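Protein CT_858 (Chlamydia trachomatis, PDB 3DOR) is a secreted chlamydial protease, probably acting as a serine-type endopeptidase, whose mature form is a dimer in the crystal. Local coordinates at residues D337-P342 and L460-D465; L483-R488 and I534-T539. All coordinates share one frame; numbering follows the deposited sequence.

Following the chain from the N terminus, interaction 1 comes first: it closes a loop of 117 intervening residues, bringing 337-342, at the end of strand 333-337, against 460-465, at the end of strand 457-461. Interaction 2 opens only afterwards and closes a shorter loop of 45 residues between 483-488 and 534-539, so the two are in series and neither nest nor cross. They meet in space, with centres about 10 Å apart. Ile-461 N lies 2.9 Å from Val-485 O, a probable hydrogen bond between neighbouring strands. Four consecutive parallel strands, 333-337, 457-461, 483-486 and 534-535, are thereby joined in one mixed sheet.

Interaction 1 of 2, residues D337-P342 and L460-D465; sequences DQTNNP and LINEQD
Asp-465 and Asn-341 meet because the Asp-465 carboxylate is swung beside its own backbone N (chi1 -81°), which brings OD1 toward Asn-341 N, while Thr-339, with OG1 between its backbone N and carbonyl carbon (chi1 57°), turns its CG2 methyl beside that N and against Ile-461, 3.7 Å from Ile-461 C. The contact lies where two neighbouring parallel strands of the S41 peptidase sheet, 333-337 and 457-461, run out into loops. The last step of strand pairing is the bond from Gln-338 N to Leu-460 O, 2.9 Å long. Beside it, on the face carrying Asp-337 and Leu-460, Asp-337 CB touches Leu-460 CD1 at 4.1 Å.

Past the strands, each loop is braced by an aspartate. Asp-337 forms an Asx turn: its OD2 accepts from Thr-339 N at 3.0 Å and, through the syn lone pair, from Thr-339 OG1 at 2.7 Å. The bond from OG1 holds the threonine's side-chain rotation, while that from N closes the turn. On the other segment, residues 462-465 make a type I beta turn that presents Gln-464 O to Asn-341 N through a weak bond of 3.1 Å; a second weak bond, 3.3 Å, runs from the same N to Asp-465 OD1.

The polar ends of the first loop are held from outside: Gln-338 bonds to Tyr-301 and to the backbone of Ala-469, and Asn-341 to Gly-343 and Ile-298. Asp-465 also braces its own turn, OD2 taking the N-H of Asn-462 at 3.0 Å from above the carboxylate plane, 51° out of it.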
loop_
_atom_site.group_PDB
_atom_site.type_symbol
_atom_site.label_atom_id
_atom_site.label_comp_id
_atom_site.label_asym_id
_atom_site.label_seq_id
_atom_site.Cartn_x
_atom_site.Cartn_y
_atom_site.Cartn_z
ATOM N N ASP B 337 7.658 -27.069 17.923
ATOM C CA ASP B 337 8.894 -26.639 17.292
ATOM C C ASP B 337 8.601 -25.289 16.653
ATOM O O ASP B 337 7.837 -25.200 15.698
ATOM C CB ASP B 337 9.338 -27.632 16.216
ATOM C CG ASP B 337 10.500 -27.102 15.380
ATOM O OD1 ASP B 337 10.779 -27.691 14.315
ATOM O OD2 ASP B 337 11.131 -26.098 15.793
ATOM N N GLN B 338 9.200 -24.233 17.183
ATOM C CA GLN B 338 8.963 -22.909 16.641
ATOM C C GLN B 338 10.248 -22.272 16.099
ATOM O O GLN B 338 10.300 -21.058 15.896
ATOM C CB GLN B 338 8.360 -22.019 17.724
ATOM C CG GLN B 338 7.720 -20.789 17.179
ATOM C CD GLN B 338 8.039 -19.552 17.979
ATOM O OE1 GLN B 338 7.214 -18.650 18.069
ATOM N NE2 GLN B 338 9.244 -19.486 18.545
ATOM N N THR B 339 11.279 -23.086 15.874
ATOM C CA THR B 339 12.555 -22.588 15.351
ATOM C C THR B 339 12.431 -22.061 13.920
ATOM O O THR B 339 11.482 -22.397 13.216
ATOM C CB THR B 339 13.622 -23.700 15.349
ATOM O OG1 THR B 339 13.153 -24.814 14.575
ATOM C CG2 THR B 339 13.904 -24.173 16.763
ATOM N N ASN B 340 13.387 -21.230 13.494
ATOM C CA ASN B 340 13.389 -20.706 12.127
ATOM C C ASN B 340 12.006 -20.208 11.701
ATOM O O ASN B 340 11.424 -20.681 10.721
ATOM C CB ASN B 340 13.854 -21.804 11.162
ATOM C CG ASN B 340 15.346 -22.086 11.254
ATOM O OD1 ASN B 340 16.041 -21.607 12.152
ATOM N ND2 ASN B 340 15.844 -22.874 10.315
ATOM N N ASN B 341 11.502 -19.235 12.438
ATOM C CA ASN B 341 10.182 -18.675 12.210
ATOM C C ASN B 341 10.371 -17.160 12.136
ATOM O O ASN B 341 10.864 -16.555 13.079
ATOM C CB ASN B 341 9.299 -19.069 13.391
ATOM C CG ASN B 341 7.883 -18.583 13.257
ATOM O OD1 ASN B 341 7.643 -17.441 12.881
ATOM N ND2 ASN B 341 6.927 -19.449 13.581
ATOM N N PRO B 342 9.959 -16.531 11.021
ATOM C CA PRO B 342 10.078 -15.087 10.775
ATOM C C PRO B 342 9.107 -14.149 11.486
ATOM O O PRO B 342 9.229 -12.936 11.356
ATOM C CB PRO B 342 9.910 -14.993 9.268
ATOM C CG PRO B 342 8.802 -16.003 9.031
ATOM C CD PRO B 342 9.271 -17.193 9.891
ATOM N N LEU B 460 10.344 -25.271 21.387
ATOM C CA LEU B 460 11.711 -25.256 20.885
ATOM C C LEU B 460 11.917 -23.944 20.132
ATOM O O LEU B 460 11.119 -23.585 19.259
ATOM C CB LEU B 460 11.956 -26.430 19.939
ATOM C CG LEU B 460 11.497 -27.794 20.447
ATOM C CD1 LEU B 460 11.750 -28.815 19.356
ATOM C CD2 LEU B 460 12.227 -28.170 21.752
ATOM N N ILE B 461 12.998 -23.244 20.466
ATOM C CA ILE B 461 13.316 -21.952 19.856
ATOM C C ILE B 461 14.793 -21.853 19.469
ATOM O O ILE B 461 15.630 -22.623 19.949
ATOM C CB ILE B 461 13.063 -20.805 20.857
ATOM C CG1 ILE B 461 14.007 -20.968 22.060
ATOM C CG2 ILE B 461 11.609 -20.831 21.355
ATOM C CD1 ILE B 461 14.076 -19.743 22.988
ATOM N N ASN B 462 15.114 -20.908 18.598
ATOM C CA ASN B 462 16.506 -20.704 18.239
ATOM C C ASN B 462 16.744 -19.245 17.851
ATOM O O ASN B 462 15.833 -18.407 17.949
ATOM C CB ASN B 462 16.969 -21.684 17.140
ATOM C CG ASN B 462 16.421 -21.358 15.765
ATOM O OD1 ASN B 462 16.920 -21.878 14.770
ATOM N ND2 ASN B 462 15.396 -20.512 15.697
ATOM N N GLU B 463 17.970 -18.949 17.437
ATOM C CA GLU B 463 18.372 -17.592 17.091
ATOM C C GLU B 463 17.757 -17.055 15.816
ATOM O O GLU B 463 17.988 -15.895 15.453
ATOM C CB GLU B 463 19.903 -17.492 17.010
ATOM C CG GLU B 463 20.519 -17.932 15.692
ATOM C CD GLU B 463 20.499 -19.430 15.484
ATOM O OE1 GLU B 463 20.881 -19.889 14.379
ATOM O OE2 GLU B 463 20.111 -20.153 16.418
ATOM N N GLN B 464 16.991 -17.895 15.126
ATOM C CA GLN B 464 16.323 -17.455 13.918
ATOM C C GLN B 464 14.807 -17.336 14.110
ATOM O O GLN B 464 14.026 -17.651 13.214
ATOM C CB GLN B 464 16.662 -18.371 12.731
ATOM C CG GLN B 464 18.118 -18.232 12.268
ATOM C CD GLN B 464 18.388 -18.886 10.924
ATOM O OE1 GLN B 464 18.022 -20.042 10.691
ATOM N NE2 GLN B 464 19.039 -18.151 10.035
ATOM N N ASP B 465 14.418 -16.877 15.301
ATOM C CA ASP B 465 13.022 -16.620 15.662
ATOM C C ASP B 465 12.906 -15.110 15.805
ATOM O O ASP B 465 13.624 -14.512 16.613
ATOM C CB ASP B 465 12.667 -17.281 16.992
ATOM C CG ASP B 465 12.360 -18.737 16.834
ATOM O OD1 ASP B 465 11.899 -19.116 15.733
ATOM O OD2 ASP B 465 12.563 -19.494 17.798
#

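Interaction 2 of 2, residues L483-R488 and I534-T539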
loop_
_atom_site.group_PDB
_atom_site.type_symbol
_atom_site.label_atom_id
_atom_site.label_comp_id
_atom_site.label_asym_id
_atom_site.label_seq_id
_atom_site.Cartn_x
_atom_site.Cartn_y
_atom_site.Cartn_z
ATOM N N LEU B 483 7.677 -24.867 29.050
ATOM C CA LEU B 483 9.110 -25.005 29.237
ATOM C C LEU B 483 9.714 -24.551 27.899
ATOM O O LEU B 483 9.357 -25.097 26.846
ATOM C CB LEU B 483 9.434 -26.476 29.493
ATOM C CG LEU B 483 10.673 -26.935 30.276
ATOM C CD1 LEU B 483 11.518 -27.826 29.396
ATOM C CD2 LEU B 483 11.461 -25.754 30.809
ATOM N N ILE B 484 10.599 -23.556 27.921
ATOM C CA ILE B 484 11.201 -23.066 26.678
ATOM C C ILE B 484 12.609 -23.644 26.564
ATOM O O ILE B 484 13.429 -23.485 27.469
ATOM C CB ILE B 484 11.242 -21.504 26.625
ATOM C CG1 ILE B 484 9.840 -20.921 26.415
ATOM C CG2 ILE B 484 12.044 -21.046 25.415
ATOM C CD1 ILE B 484 8.869 -21.270 27.435
ATOM N N VAL B 485 12.884 -24.305 25.441
ATOM C CA VAL B 485 14.165 -24.970 25.229
ATOM C C VAL B 485 14.833 -24.614 23.901
ATOM O O VAL B 485 14.155 -24.419 22.901
ATOM C CB VAL B 485 13.957 -26.504 25.282
ATOM C CG1 VAL B 485 15.281 -27.237 25.140
ATOM C CG2 VAL B 485 13.269 -26.876 26.590
ATOM N N GLY B 486 16.164 -24.537 23.903
ATOM C CA GLY B 486 16.903 -24.235 22.686
ATOM C C GLY B 486 17.898 -23.108 22.893
ATOM O O GLY B 486 18.651 -23.096 23.876
ATOM N N THR B 487 17.921 -22.164 21.958
ATOM C CA THR B 487 18.803 -21.021 22.095
ATOM C C THR B 487 18.001 -19.726 21.974
ATOM O O THR B 487 16.944 -19.686 21.324
ATOM C CB THR B 487 19.981 -21.049 21.057
ATOM O OG1 THR B 487 19.482 -21.191 19.720
ATOM C CG2 THR B 487 20.925 -22.217 21.371
ATOM N N ARG B 488 18.511 -18.684 22.631
ATOM C CA ARG B 488 17.914 -17.352 22.669
ATOM C C ARG B 488 17.411 -16.870 21.309
ATOM O O ARG B 488 18.099 -17.021 20.293
ATOM C CB ARG B 488 18.960 -16.369 23.229
ATOM C CG ARG B 488 18.535 -14.919 23.321
ATOM C CD ARG B 488 19.707 -14.030 23.821
ATOM N NE ARG B 488 20.144 -14.384 25.174
ATOM C CZ ARG B 488 19.579 -13.940 26.293
ATOM N NH1 ARG B 488 18.547 -13.109 26.243
ATOM N NH2 ARG B 488 20.030 -14.351 27.473
ATOM N N ILE B 534 16.031 -23.738 29.337
ATOM C CA ILE B 534 17.165 -24.634 29.151
ATOM C C ILE B 534 17.923 -24.316 27.861
ATOM O O ILE B 534 17.376 -24.452 26.768
ATOM C CB ILE B 534 16.709 -26.122 29.073
ATOM C CG1 ILE B 534 15.883 -26.513 30.306
ATOM C CG2 ILE B 534 17.925 -27.020 28.913
ATOM C CD1 ILE B 534 16.618 -26.410 31.622
ATOM N N ASP B 535 19.179 -23.903 27.991
ATOM C CA ASP B 535 19.986 -23.596 26.821
ATOM C C ASP B 535 20.433 -24.923 26.221
ATOM O O ASP B 535 21.155 -25.677 26.853
ATOM C CB ASP B 535 21.194 -22.757 27.213
ATOM C CG ASP B 535 22.040 -22.380 26.018
ATOM O OD1 ASP B 535 22.933 -23.166 25.642
ATOM O OD2 ASP B 535 21.802 -21.307 25.440
ATOM N N LEU B 536 19.986 -25.202 25.002
ATOM C CA LEU B 536 20.299 -26.454 24.330
ATOM C C LEU B 536 20.688 -26.196 22.884
ATOM O O LEU B 536 19.850 -26.283 21.982
ATOM C CB LEU B 536 19.072 -27.363 24.350
ATOM C CG LEU B 536 19.156 -28.871 24.579
ATOM C CD1 LEU B 536 17.997 -29.507 23.836
ATOM C CD2 LEU B 536 20.478 -29.462 24.116
ATOM N N PRO B 537 21.960 -25.856 22.641
ATOM C CA PRO B 537 22.408 -25.601 21.272
ATOM C C PRO B 537 22.592 -26.906 20.516
ATOM O O PRO B 537 22.608 -27.977 21.114
ATOM C CB PRO B 537 23.733 -24.864 21.475
ATOM C CG PRO B 537 24.279 -25.522 22.732
ATOM C CD PRO B 537 23.036 -25.588 23.619
ATOM N N PHE B 538 22.714 -26.824 19.198
ATOM C CA PHE B 538 22.941 -28.016 18.380
ATOM C C PHE B 538 24.450 -28.294 18.386
ATOM O O PHE B 538 25.247 -27.382 18.167
ATOM C CB PHE B 538 22.463 -27.778 16.944
ATOM C CG PHE B 538 20.974 -27.560 16.827
ATOM C CD1 PHE B 538 20.471 -26.437 16.165
ATOM C CD2 PHE B 538 20.072 -28.480 17.378
ATOM C CE1 PHE B 538 19.087 -26.226 16.056
ATOM C CE2 PHE B 538 18.686 -28.279 17.275
ATOM C CZ PHE B 538 18.192 -27.153 16.616
ATOM N N THR B 539 24.841 -29.539 18.661
ATOM C CA THR B 539 26.256 -29.899 18.691
ATOM C C THR B 539 26.707 -30.325 17.300
ATOM O O THR B 539 25.894 -30.446 16.381
ATOM C CB THR B 539 26.536 -31.090 19.644
ATOM O OG1 THR B 539 25.808 -32.239 19.190
ATOM C CG2 THR B 539 26.135 -30.755 21.082
HETATM O O HOH W 1 20.897 -19.318 24.352
#
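Thr-487 sets its CG2 methyl against CA and CB of Pro-537, 3.7 Å from Pro-537 CA, the two side chains crossing at about a right angle. This small apolar touch lies just beyond the last bond of a parallel strand pair, whose register is set by three backbone hydrogen bonds. Ile-534 N donates to Ile-484 O at 3.2 Å, and Gly-486 N donates to Ile-534 O at 3.1 Å; Ile-534 thus bonds to the residues flanking Val-485, as parallel pairing requires. Next, Leu-536 N reaches Gly-486 O at 2.7 Å, one residue past strand 534-535. Gly-486 itself has a positive phi of 129°, an unusual value for a strand residue, and serves both as donor and as acceptor.

On the face of Val-485 and Ile-534 the contact is apolar. The CG1 methyl of Val-485, anti to the backbone N (chi1 -177°), meets Leu-536 CD1 at 3.8 Å, while the other branch, CG2, meets Ile-534 CB at 4.3 Å. Helix 549-564 lies over this patch: Leu-558 touches Val-485, and Tyr-551 and Val-555 touch Leu-536.

At the other side a water accepts from Arg-488 N at 3.0 Å and lies beside Asp-535 OD2, though that second approach is too short to be trusted in detail. On its far side strand 483-486 pairs with 457-461, whereas 534-535 is one of the two outermost strands of the sheet within the chain. The arrangement is the parallel edge of a mixed sheet packed against a helix, in a peptidase of family S41, a member of the ClpP/crotonase clan.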